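Local coordinates for protein Niban 2 (PDB 7CTP) that may help suppress apoptosis and may promote melanoma cell invasion in vitro, as a myristoylated, PH-domain-containing member of the Niban family, at residues A[230-242]-A[274-286]. Residues are numbered along the deposited sequence; the frame is centred on the assembly and turned at random.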
loop_
_atom_site.group_PDB
_atom_site.type_symbol
_atom_site.label_atom_id
_atom_site.label_comp_id
_atom_site.label_asym_id
_atom_site.label_seq_id
_atom_site.Cartn_x
_atom_site.Cartn_y
_atom_site.Cartn_z
ATOM N N GLY A 230 -2.983 -3.032 3.214
ATOM C CA GLY A 230 -2.868 -3.883 4.377
ATOM C C GLY A 230 -2.091 -5.141 4.039
ATOM O O GLY A 230 -1.439 -5.253 2.996
ATOM N N ASN A 231 -2.168 -6.107 4.949
ATOM C CA ASN A 231 -1.512 -7.389 4.735
ATOM C C ASN A 231 -2.424 -8.316 3.930
ATOM O O ASN A 231 -3.537 -7.961 3.538
ATOM C CB ASN A 231 -1.095 -8.006 6.073
ATOM C CG ASN A 231 -2.273 -8.253 7.021
ATOM O OD1 ASN A 231 -3.330 -8.730 6.615
ATOM N ND2 ASN A 231 -2.085 -7.923 8.302
ATOM N N GLU A 232 -1.938 -9.530 3.673
ATOM C CA GLU A 232 -2.659 -10.443 2.787
ATOM C C GLU A 232 -4.063 -10.748 3.300
ATOM O O GLU A 232 -5.028 -10.789 2.521
ATOM C CB GLU A 232 -1.874 -11.746 2.623
ATOM C CG GLU A 232 -0.577 -11.591 1.870
ATOM C CD GLU A 232 0.599 -11.389 2.789
ATOM O OE1 GLU A 232 1.714 -11.821 2.417
ATOM O OE2 GLU A 232 0.417 -10.806 3.882
ATOM N N VAL A 233 -4.196 -11.009 4.600
ATOM C CA VAL A 233 -5.509 -11.385 5.127
ATOM C C VAL A 233 -6.474 -10.201 5.064
ATOM O O VAL A 233 -7.664 -10.372 4.786
ATOM C CB VAL A 233 -5.382 -11.945 6.556
ATOM C CG1 VAL A 233 -6.766 -12.321 7.095
ATOM C CG2 VAL A 233 -4.473 -13.175 6.568
ATOM N N GLN A 234 -5.983 -8.989 5.343
ATOM C CA GLN A 234 -6.841 -7.811 5.249
ATOM C C GLN A 234 -7.324 -7.610 3.819
ATOM O O GLN A 234 -8.500 -7.293 3.581
ATOM C CB GLN A 234 -6.077 -6.577 5.733
ATOM C CG GLN A 234 -5.822 -6.568 7.241
ATOM C CD GLN A 234 -4.967 -5.385 7.677
ATOM O OE1 GLN A 234 -3.907 -5.135 7.111
ATOM N NE2 GLN A 234 -5.421 -4.659 8.695
ATOM N N ILE A 235 -6.429 -7.794 2.852
ATOM C CA ILE A 235 -6.802 -7.612 1.453
ATOM C C ILE A 235 -7.809 -8.669 1.021
ATOM O O ILE A 235 -8.786 -8.370 0.320
ATOM C CB ILE A 235 -5.545 -7.621 0.566
ATOM C CG1 ILE A 235 -4.701 -6.369 0.857
ATOM C CG2 ILE A 235 -5.926 -7.749 -0.917
ATOM C CD1 ILE A 235 -3.273 -6.461 0.301
ATOM N N LEU A 236 -7.583 -9.921 1.416
ATOM C CA LEU A 236 -8.553 -10.973 1.129
ATOM C C LEU A 236 -9.901 -10.672 1.761
ATOM O O LEU A 236 -10.950 -10.949 1.166
ATOM C CB LEU A 236 -8.032 -12.306 1.645
ATOM C CG LEU A 236 -7.176 -13.121 0.699
ATOM C CD1 LEU A 236 -6.799 -14.398 1.442
ATOM C CD2 LEU A 236 -7.973 -13.420 -0.564
ATOM N N SER A 237 -9.894 -10.136 2.982
ATOM C CA SER A 237 -11.148 -9.748 3.618
ATOM C C SER A 237 -11.837 -8.640 2.833
ATOM O O SER A 237 -13.059 -8.665 2.661
ATOM C CB SER A 237 -10.891 -9.301 5.053
ATOM O OG SER A 237 -10.230 -10.322 5.775
ATOM N N ASN A 238 -11.065 -7.660 2.349
ATOM C CA ASN A 238 -11.633 -6.614 1.505
ATOM C C ASN A 238 -12.222 -7.203 0.226
ATOM O O ASN A 238 -13.275 -6.753 -0.244
ATOM C CB ASN A 238 -10.578 -5.568 1.140
ATOM C CG ASN A 238 -10.053 -4.780 2.338
ATOM O OD1 ASN A 238 -10.679 -4.715 3.410
ATOM N ND2 ASN A 238 -8.885 -4.162 2.152
ATOM N N LEU A 239 -11.526 -8.170 -0.379
ATOM C CA LEU A 239 -12.022 -8.825 -1.590
ATOM C C LEU A 239 -13.381 -9.470 -1.356
ATOM O O LEU A 239 -14.314 -9.294 -2.154
ATOM C CB LEU A 239 -11.014 -9.875 -2.048
ATOM C CG LEU A 239 -11.251 -10.561 -3.394
ATOM C CD1 LEU A 239 -10.993 -9.585 -4.547
ATOM C CD2 LEU A 239 -10.329 -11.763 -3.493
ATOM N N VAL A 240 -13.492 -10.258 -0.279
ATOM C CA VAL A 240 -14.753 -10.920 0.058
ATOM C C VAL A 240 -15.850 -9.895 0.333
ATOM O O VAL A 240 -16.972 -10.025 -0.173
ATOM C CB VAL A 240 -14.560 -11.868 1.256
ATOM C CG1 VAL A 240 -15.915 -12.430 1.719
ATOM C CG2 VAL A 240 -13.620 -13.006 0.883
ATOM N N MET A 241 -15.558 -8.883 1.162
ATOM C CA MET A 241 -16.585 -7.891 1.498
ATOM C C MET A 241 -17.063 -7.139 0.263
ATOM O O MET A 241 -18.258 -6.839 0.137
ATOM C CB MET A 241 -16.069 -6.897 2.537
ATOM C CG MET A 241 -15.768 -7.495 3.915
ATOM S SD MET A 241 -17.187 -8.279 4.715
ATOM C CE MET A 241 -18.229 -6.847 5.040
ATOM N N GLU A 242 -16.147 -6.815 -0.652
ATOM C CA GLU A 242 -16.555 -6.137 -1.880
ATOM C C GLU A 242 -17.563 -6.977 -2.649
ATOM O O GLU A 242 -18.557 -6.458 -3.172
ATOM C CB GLU A 242 -15.331 -5.836 -2.745
ATOM C CG GLU A 242 -15.659 -5.310 -4.148
ATOM C CD GLU A 242 -14.418 -5.126 -5.015
ATOM O OE1 GLU A 242 -13.582 -6.051 -5.105
ATOM O OE2 GLU A 242 -14.283 -4.035 -5.605
ATOM N N VAL A 274 -19.429 -8.855 10.140
ATOM C CA VAL A 274 -19.144 -9.728 9.004
ATOM C C VAL A 274 -17.674 -9.644 8.621
ATOM O O VAL A 274 -17.041 -10.662 8.311
ATOM C CB VAL A 274 -20.066 -9.388 7.819
ATOM C CG1 VAL A 274 -19.688 -10.224 6.582
ATOM C CG2 VAL A 274 -21.540 -9.637 8.191
ATOM N N TYR A 275 -17.100 -8.437 8.648
ATOM C CA TYR A 275 -15.679 -8.287 8.345
ATOM C C TYR A 275 -14.820 -9.153 9.266
ATOM O O TYR A 275 -13.873 -9.798 8.809
ATOM C CB TYR A 275 -15.269 -6.812 8.455
ATOM C CG TYR A 275 -13.793 -6.558 8.193
ATOM C CD1 TYR A 275 -13.299 -6.442 6.891
ATOM C CD2 TYR A 275 -12.889 -6.447 9.252
ATOM C CE1 TYR A 275 -11.935 -6.215 6.651
ATOM C CE2 TYR A 275 -11.533 -6.235 9.027
ATOM C CZ TYR A 275 -11.060 -6.118 7.734
ATOM O OH TYR A 275 -9.699 -5.896 7.536
ATOM N N HIS A 276 -15.140 -9.183 10.565
ATOM C CA HIS A 276 -14.373 -10.009 11.505
ATOM C C HIS A 276 -14.477 -11.495 11.174
ATOM O O HIS A 276 -13.477 -12.226 11.206
ATOM C CB HIS A 276 -14.856 -9.765 12.936
ATOM C CG HIS A 276 -14.483 -10.864 13.889
ATOM N ND1 HIS A 276 -13.251 -10.926 14.506
ATOM C CD2 HIS A 276 -15.167 -11.960 14.301
ATOM C CE1 HIS A 276 -13.195 -12.006 15.269
ATOM N NE2 HIS A 276 -14.343 -12.653 15.159
ATOM N N MET A 277 -15.697 -11.961 10.888
ATOM C CA MET A 277 -15.936 -13.354 10.528
ATOM C C MET A 277 -15.164 -13.731 9.269
ATOM O O MET A 277 -14.517 -14.787 9.199
ATOM C CB MET A 277 -17.438 -13.522 10.312
ATOM C CG MET A 277 -17.995 -14.885 10.407
ATOM S SD MET A 277 -19.731 -14.660 9.948
ATOM C CE MET A 277 -19.769 -15.843 8.619
ATOM N N VAL A 278 -15.241 -12.872 8.254
ATOM C CA VAL A 278 -14.511 -13.091 7.004
ATOM C C VAL A 278 -13.008 -13.121 7.251
ATOM O O VAL A 278 -12.286 -13.967 6.699
ATOM C CB VAL A 278 -14.889 -12.001 5.985
ATOM C CG1 VAL A 278 -13.898 -11.976 4.834
ATOM C CG2 VAL A 278 -16.319 -12.213 5.489
ATOM N N TYR A 279 -12.505 -12.160 8.039
ATOM C CA TYR A 279 -11.068 -12.083 8.305
ATOM C C TYR A 279 -10.549 -13.387 8.896
ATOM O O TYR A 279 -9.515 -13.915 8.460
ATOM C CB TYR A 279 -10.773 -10.904 9.243
ATOM C CG TYR A 279 -9.301 -10.738 9.605
ATOM C CD1 TYR A 279 -8.707 -11.524 10.600
ATOM C CD2 TYR A 279 -8.506 -9.799 8.956
ATOM C CE1 TYR A 279 -7.361 -11.379 10.932
ATOM C CE2 TYR A 279 -7.163 -9.645 9.286
ATOM C CZ TYR A 279 -6.602 -10.447 10.270
ATOM O OH TYR A 279 -5.272 -10.299 10.601
ATOM N N GLU A 280 -11.249 -13.922 9.900
ATOM C CA GLU A 280 -10.760 -15.150 10.524
ATOM C C GLU A 280 -10.819 -16.321 9.555
ATOM O O GLU A 280 -9.908 -17.157 9.530
ATOM C CB GLU A 280 -11.552 -15.461 11.795
ATOM C CG GLU A 280 -11.262 -14.491 12.951
ATOM C CD GLU A 280 -9.782 -14.412 13.316
ATOM O OE1 GLU A 280 -9.097 -15.459 13.297
ATOM O OE2 GLU A 280 -9.297 -13.297 13.627
ATOM N N GLN A 281 -11.873 -16.391 8.739
ATOM C CA GLN A 281 -11.980 -17.473 7.761
ATOM C C GLN A 281 -10.888 -17.367 6.698
ATOM O O GLN A 281 -10.247 -18.371 6.332
ATOM C CB GLN A 281 -13.378 -17.447 7.138
ATOM C CG GLN A 281 -13.748 -18.707 6.380
ATOM C CD GLN A 281 -15.189 -18.692 5.928
ATOM O OE1 GLN A 281 -16.025 -17.987 6.499
ATOM N NE2 GLN A 281 -15.492 -19.482 4.909
ATOM N N ALA A 282 -10.655 -16.154 6.194
ATOM C CA ALA A 282 -9.624 -15.945 5.180
ATOM C C ALA A 282 -8.240 -16.251 5.738
ATOM O O ALA A 282 -7.391 -16.825 5.039
ATOM C CB ALA A 282 -9.695 -14.507 4.657
ATOM N N LYS A 283 -7.998 -15.886 7.001
ATOM C CA LYS A 283 -6.703 -16.145 7.618
ATOM C C LYS A 283 -6.422 -17.638 7.644
ATOM O O LYS A 283 -5.345 -18.090 7.232
ATOM C CB LYS A 283 -6.663 -15.558 9.032
ATOM C CG LYS A 283 -5.310 -15.754 9.762
ATOM C CD LYS A 283 -5.286 -15.012 11.084
ATOM C CE LYS A 283 -3.986 -15.281 11.846
ATOM N NZ LYS A 283 -3.918 -14.483 13.108
ATOM N N ALA A 284 -7.404 -18.423 8.090
ATOM C CA ALA A 284 -7.223 -19.871 8.161
ATOM C C ALA A 284 -6.987 -20.468 6.776
ATOM O O ALA A 284 -6.056 -21.261 6.577
ATOM C CB ALA A 284 -8.441 -20.519 8.832
ATOM N N ARG A 285 -7.811 -20.085 5.796
ATOM C CA ARG A 285 -7.705 -20.677 4.466
ATOM C C ARG A 285 -6.398 -20.280 3.788
ATOM O O ARG A 285 -5.720 -21.121 3.180
ATOM C CB ARG A 285 -8.900 -20.277 3.602
ATOM C CG ARG A 285 -10.248 -20.867 4.040
ATOM C CD ARG A 285 -10.392 -22.365 3.748
ATOM N NE ARG A 285 -10.081 -22.722 2.363
ATOM C CZ ARG A 285 -10.918 -22.638 1.329
ATOM N NH1 ARG A 285 -12.174 -22.199 1.477
ATOM N NH2 ARG A 285 -10.490 -23.006 0.124
ATOM N N PHE A 286 -6.021 -19.003 3.883
ATOM C CA PHE A 286 -4.811 -18.546 3.201
ATOM C C PHE A 286 -3.558 -19.148 3.826
ATOM O O PHE A 286 -2.660 -19.621 3.113
ATOM C CB PHE A 286 -4.726 -17.022 3.219
ATOM C CG PHE A 286 -3.498 -16.497 2.536
ATOM C CD1 PHE A 286 -3.346 -16.652 1.164
ATOM C CD2 PHE A 286 -2.473 -15.928 3.267
ATOM C CE1 PHE A 286 -2.197 -16.208 0.522
ATOM C CE2 PHE A 286 -1.323 -15.478 2.637
ATOM C CZ PHE A 286 -1.187 -15.622 1.262
HETATM O O HOH W 1 -4.192 -7.909 10.429
HETATM O O HOH W 2 -8.318 -5.026 9.564
HETATM O O HOH W 3 -9.107 -3.912 5.695
#
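Val233 sets its CG1 methyl squarely over the ring of Tyr279, a CH-pi contact with CG1 3.5 Å from the ring centroid and 14° off the normal. CG1 lies anti to the backbone N of Val233 (chi1 179°), which turns this branch onto the ring. Gln234 CG meets the edge of the same ring in its plane. One turn on, Ser237 is a knob in a hole formed by Tyr275, Val278, Tyr279 and Ala282. Ser237 OG donates to Val233 O at 2.8 Å. That oxygen also accepts from Ser237 N, on the opposite face of its carbonyl plane. Ser237 OG also lies 3.2 Å from Tyr279 CA. The axes of 232-242 and 274-286 approach to 8.7 Å, crossing at 124°, consistent with a small residue there.

Tyr275 is a knob in return, among Gln234, Ser237, Asn238 and Met241. Met241 is bent at chi2 and chi3, bringing SD to 3.7 Å from Val274 CG1. Val240 and Val278 meet tip to tip. Leu236 CD1 meets Phe286 CB, and Glu232 CB meets Phe286 CE2. Phe286 also packs edge-to-face with Tyr31 and Phe208.

The contact joins helices 232-252 and 260-337, which follow the PH-domain strands in the chain; helix 10-48 packs against it through Thr20. No direct hydrogen bond joins the segments. One water bridges Asn231 ND2 and Tyr279 OH; two more connect Tyr275 OH to Gln234 NE2 and Asn238 OD1. Asn238 ND2 bonds Met227 O. Asn231 and Gln234 form a capping box. Apolar packing therefore holds this crossing, with tyrosine hydroxyls tied through water to side-chain amides of Asn231, Gln234 and Asn238.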